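Local coordinates for archaeal Sm-like protein AF-Sm2 (PDB 1LJO) that probably binds RNA as a member of the Sm-like family and assembles into a ring of six identical subunits, at residues A[9-23]-A[63-75]. Sequence-based numbering, arbitrary orientation.
Sequences MVKSMVGKIIRVEMK and VLRGNNVVLIQPQ
Met22 folds its thioether over Val69 on the buried face of an antiparallel pair, strands 17-22 and 69-74, the first and last strands of the Sm fold. Bends at chi2 and chi3 curl the chain back, and Met22 SD lies 3.7 Å from Val69 CG2 while its CE rests on Leu64 CB; methionine's unbranched, flexible chain lets it follow both surfaces. Val20 continues this layer, its CG1 3.9 Å from Leu64 CD1. Farther along, Ile72 packs CG2 on Met13 SD (3.7 Å), in the turn after helix 6-12, and CD1 on Val10 CG2 of the helix itself (4.2 Å). Proline suits position 74 because no N-H is needed there toward strand 17-22; separately, Pro74 CG packs on Met13 SD.

Backbone hydrogen bonds join the strands from Ile17 to Lys23. At Glu21 a classic beta bulge sets two residues against one: Glu21 O takes a 2.7 Å bond from Val70 N and a weak one from Leu71 N. Beyond it, Lys23 N gives a nearly straight bond (172°) to Asn68 O, tying the strand to the 3-10 turn.

The other face, bearing Arg19, Glu21, Leu71 and Gln73, is looser and more polar. Arg19 and Gln73 run side by side; Arg19 CD lies 3.7 Å from Gln73 OE1, with guanidinium and amide planes 81° apart. Apolar packing thus closes the core and reaches the subunit interface, where backbone pairing at Leu71 and Ile72 and bonds from Gln73 NE2 to Leu59 O and Lys23 NZ to Asn68 OD1 of a neighbouring subunit also join the ring.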
# COMPACT_ATOMS: atom_id res chain seq x y z
N MET A 9 -11.45 -18.81 6.47
CA MET A 9 -11.10 -18.72 7.88
C MET A 9 -11.66 -17.45 8.51
O MET A 9 -12.29 -17.50 9.56
CB MET A 9 -9.57 -18.77 8.04
CG MET A 9 -9.09 -18.78 9.49
SD MET A 9 -9.83 -20.13 10.46
CE MET A 9 -9.49 -19.57 12.12
N VAL A 10 -11.45 -16.31 7.85
CA VAL A 10 -11.94 -15.04 8.39
C VAL A 10 -13.46 -15.03 8.53
O VAL A 10 -13.99 -14.52 9.52
CB VAL A 10 -11.51 -13.84 7.51
CG1 VAL A 10 -12.08 -12.54 8.07
CG2 VAL A 10 -9.99 -13.76 7.44
N LYS A 11 -14.17 -15.60 7.56
CA LYS A 11 -15.62 -15.62 7.63
C LYS A 11 -16.08 -16.47 8.81
O LYS A 11 -17.10 -16.17 9.43
CB LYS A 11 -16.23 -16.14 6.33
CG LYS A 11 -17.75 -15.99 6.27
CD LYS A 11 -18.31 -16.28 4.87
CE LYS A 11 -18.12 -17.73 4.46
NZ LYS A 11 -18.84 -18.67 5.37
N SER A 12 -15.33 -17.52 9.13
CA SER A 12 -15.69 -18.38 10.25
C SER A 12 -15.56 -17.65 11.59
O SER A 12 -16.08 -18.10 12.60
CB SER A 12 -14.80 -19.64 10.27
OG SER A 12 -13.49 -19.34 10.71
N MET A 13 -14.86 -16.52 11.58
CA MET A 13 -14.67 -15.72 12.79
C MET A 13 -15.82 -14.75 13.05
O MET A 13 -15.86 -14.08 14.08
CB MET A 13 -13.36 -14.92 12.71
CG MET A 13 -12.09 -15.74 12.82
SD MET A 13 -10.61 -14.69 12.65
CE MET A 13 -9.96 -15.28 11.10
N VAL A 14 -16.76 -14.67 12.11
CA VAL A 14 -17.89 -13.76 12.27
C VAL A 14 -18.71 -14.14 13.49
O VAL A 14 -18.98 -15.32 13.74
CB VAL A 14 -18.81 -13.78 11.03
CG1 VAL A 14 -20.11 -13.05 11.33
CG2 VAL A 14 -18.10 -13.12 9.85
N GLY A 15 -19.10 -13.14 14.27
CA GLY A 15 -19.87 -13.41 15.47
C GLY A 15 -18.98 -13.66 16.67
O GLY A 15 -19.46 -13.76 17.80
N LYS A 16 -17.68 -13.74 16.44
CA LYS A 16 -16.73 -13.99 17.53
C LYS A 16 -15.77 -12.82 17.72
O LYS A 16 -15.69 -11.94 16.87
CB LYS A 16 -15.96 -15.28 17.26
CG LYS A 16 -16.88 -16.47 17.03
CD LYS A 16 -16.13 -17.80 17.02
CE LYS A 16 -17.11 -18.95 16.88
NZ LYS A 16 -16.44 -20.28 16.99
N ILE A 17 -15.05 -12.84 18.83
CA ILE A 17 -14.08 -11.81 19.18
C ILE A 17 -12.74 -12.05 18.49
O ILE A 17 -12.19 -13.15 18.56
CB ILE A 17 -13.81 -11.77 20.70
CG1 ILE A 17 -15.12 -11.65 21.47
CG2 ILE A 17 -12.87 -10.61 21.03
CD1 ILE A 17 -15.95 -10.44 21.11
N ILE A 18 -12.21 -11.02 17.84
CA ILE A 18 -10.93 -11.14 17.16
C ILE A 18 -10.02 -9.98 17.54
O ILE A 18 -10.48 -8.95 18.04
CB ILE A 18 -11.11 -11.14 15.62
CG1 ILE A 18 -11.67 -9.79 15.15
CG2 ILE A 18 -12.08 -12.25 15.21
CD1 ILE A 18 -11.66 -9.62 13.62
N ARG A 19 -8.72 -10.17 17.30
CA ARG A 19 -7.72 -9.15 17.57
C ARG A 19 -7.10 -8.83 16.22
O ARG A 19 -6.73 -9.74 15.48
CB ARG A 19 -6.65 -9.69 18.54
CG ARG A 19 -5.49 -8.72 18.81
CD ARG A 19 -4.50 -9.31 19.82
NE ARG A 19 -5.10 -9.48 21.14
CZ ARG A 19 -5.19 -8.51 22.05
NH1 ARG A 19 -4.72 -7.30 21.80
NH2 ARG A 19 -5.78 -8.76 23.22
N VAL A 20 -6.99 -7.54 15.90
CA VAL A 20 -6.46 -7.11 14.62
C VAL A 20 -5.31 -6.11 14.71
O VAL A 20 -5.38 -5.14 15.46
CB VAL A 20 -7.55 -6.42 13.77
CG1 VAL A 20 -7.00 -6.07 12.38
CG2 VAL A 20 -8.76 -7.32 13.66
N GLU A 21 -4.25 -6.36 13.94
CA GLU A 21 -3.13 -5.44 13.92
C GLU A 21 -3.21 -4.70 12.58
O GLU A 21 -3.26 -5.33 11.52
CB GLU A 21 -1.80 -6.18 14.02
CG GLU A 21 -0.59 -5.29 13.79
CD GLU A 21 0.72 -5.99 14.09
OE1 GLU A 21 0.93 -7.11 13.59
OE2 GLU A 21 1.54 -5.40 14.84
N MET A 22 -3.26 -3.37 12.64
CA MET A 22 -3.36 -2.55 11.44
C MET A 22 -2.02 -1.90 11.12
O MET A 22 -1.25 -1.56 12.02
CB MET A 22 -4.40 -1.44 11.62
CG MET A 22 -5.81 -1.91 11.91
SD MET A 22 -6.53 -2.86 10.55
CE MET A 22 -6.81 -1.57 9.33
N LYS A 23 -1.76 -1.71 9.83
CA LYS A 23 -0.51 -1.11 9.39
C LYS A 23 -0.37 0.33 9.90
O LYS A 23 0.71 0.72 10.36
CB LYS A 23 -0.44 -1.15 7.86
CG LYS A 23 0.86 -0.66 7.28
CD LYS A 23 1.02 -1.12 5.83
CE LYS A 23 -0.14 -0.65 4.96
NZ LYS A 23 -0.07 -1.21 3.58
N VAL A 63 -14.98 0.41 11.33
CA VAL A 63 -14.76 -0.30 10.08
C VAL A 63 -13.28 -0.21 9.76
O VAL A 63 -12.71 0.88 9.70
CB VAL A 63 -15.58 0.33 8.93
CG1 VAL A 63 -15.14 -0.27 7.60
CG2 VAL A 63 -17.07 0.10 9.17
N LEU A 64 -12.64 -1.37 9.56
CA LEU A 64 -11.22 -1.41 9.25
C LEU A 64 -11.01 -1.67 7.75
O LEU A 64 -11.63 -2.56 7.18
CB LEU A 64 -10.53 -2.50 10.08
CG LEU A 64 -10.73 -2.39 11.60
CD1 LEU A 64 -10.00 -3.53 12.32
CD2 LEU A 64 -10.22 -1.05 12.08
N ARG A 65 -10.14 -0.88 7.13
CA ARG A 65 -9.86 -1.03 5.71
C ARG A 65 -8.99 -2.26 5.47
O ARG A 65 -7.90 -2.38 6.02
CB ARG A 65 -9.14 0.21 5.18
CG ARG A 65 -8.91 0.22 3.68
CD ARG A 65 -10.23 0.31 2.93
NE ARG A 65 -10.02 0.42 1.49
CZ ARG A 65 -9.86 -0.61 0.67
NH1 ARG A 65 -9.89 -1.85 1.15
NH2 ARG A 65 -9.68 -0.40 -0.63
N GLY A 66 -9.48 -3.17 4.63
CA GLY A 66 -8.77 -4.41 4.34
C GLY A 66 -7.31 -4.34 3.92
O GLY A 66 -6.50 -5.12 4.42
N ASN A 67 -6.95 -3.44 3.02
CA ASN A 67 -5.56 -3.42 2.60
C ASN A 67 -4.62 -2.89 3.68
O ASN A 67 -3.41 -2.92 3.50
CB ASN A 67 -5.37 -2.63 1.30
CG ASN A 67 -5.73 -1.18 1.44
OD1 ASN A 67 -6.90 -0.83 1.53
ND2 ASN A 67 -4.72 -0.32 1.47
N ASN A 68 -5.16 -2.41 4.79
CA ASN A 68 -4.31 -1.93 5.88
C ASN A 68 -4.33 -2.87 7.08
O ASN A 68 -3.73 -2.60 8.13
CB ASN A 68 -4.69 -0.50 6.26
CG ASN A 68 -4.24 0.50 5.21
OD1 ASN A 68 -3.12 0.40 4.71
ND2 ASN A 68 -5.10 1.44 4.87
N VAL A 69 -5.01 -4.00 6.90
CA VAL A 69 -5.06 -5.03 7.93
C VAL A 69 -3.75 -5.79 7.77
O VAL A 69 -3.36 -6.12 6.65
CB VAL A 69 -6.22 -6.02 7.71
CG1 VAL A 69 -6.04 -7.24 8.61
CG2 VAL A 69 -7.56 -5.35 8.00
N VAL A 70 -3.07 -6.06 8.88
CA VAL A 70 -1.82 -6.81 8.82
C VAL A 70 -2.03 -8.25 9.26
O VAL A 70 -1.70 -9.20 8.53
CB VAL A 70 -0.73 -6.17 9.72
CG1 VAL A 70 0.52 -7.06 9.73
CG2 VAL A 70 -0.38 -4.77 9.21
N LEU A 71 -2.61 -8.42 10.44
CA LEU A 71 -2.83 -9.74 11.01
C LEU A 71 -4.16 -9.81 11.76
O LEU A 71 -4.56 -8.85 12.42
CB LEU A 71 -1.66 -10.06 11.95
CG LEU A 71 -1.60 -11.37 12.75
CD1 LEU A 71 -0.18 -11.55 13.31
CD2 LEU A 71 -2.61 -11.34 13.88
N ILE A 72 -4.84 -10.95 11.64
CA ILE A 72 -6.12 -11.17 12.32
C ILE A 72 -5.95 -12.43 13.15
O ILE A 72 -5.46 -13.44 12.66
CB ILE A 72 -7.28 -11.40 11.33
CG1 ILE A 72 -7.45 -10.18 10.42
CG2 ILE A 72 -8.58 -11.66 12.11
CD1 ILE A 72 -8.55 -10.34 9.38
N GLN A 73 -6.36 -12.37 14.41
CA GLN A 73 -6.23 -13.51 15.30
C GLN A 73 -7.48 -13.72 16.13
O GLN A 73 -7.96 -12.80 16.79
CB GLN A 73 -5.03 -13.29 16.24
CG GLN A 73 -4.93 -14.29 17.39
CD GLN A 73 -3.87 -13.91 18.40
OE1 GLN A 73 -3.85 -12.79 18.91
NE2 GLN A 73 -2.98 -14.85 18.72
N PRO A 74 -8.04 -14.94 16.10
CA PRO A 74 -9.25 -15.20 16.89
C PRO A 74 -8.86 -14.92 18.34
O PRO A 74 -7.73 -15.21 18.74
CB PRO A 74 -9.51 -16.68 16.65
CG PRO A 74 -8.94 -16.91 15.27
CD PRO A 74 -7.65 -16.14 15.33
N GLN A 75 -9.76 -14.35 19.12
CA GLN A 75 -9.44 -14.05 20.51
C GLN A 75 -9.94 -15.17 21.41
O GLN A 75 -10.79 -15.96 20.95
CB GLN A 75 -10.05 -12.72 20.93
CG GLN A 75 -9.57 -12.22 22.28
CD GLN A 75 -8.06 -12.04 22.34
OE1 GLN A 75 -7.31 -13.00 22.23
NE2 GLN A 75 -7.62 -10.80 22.51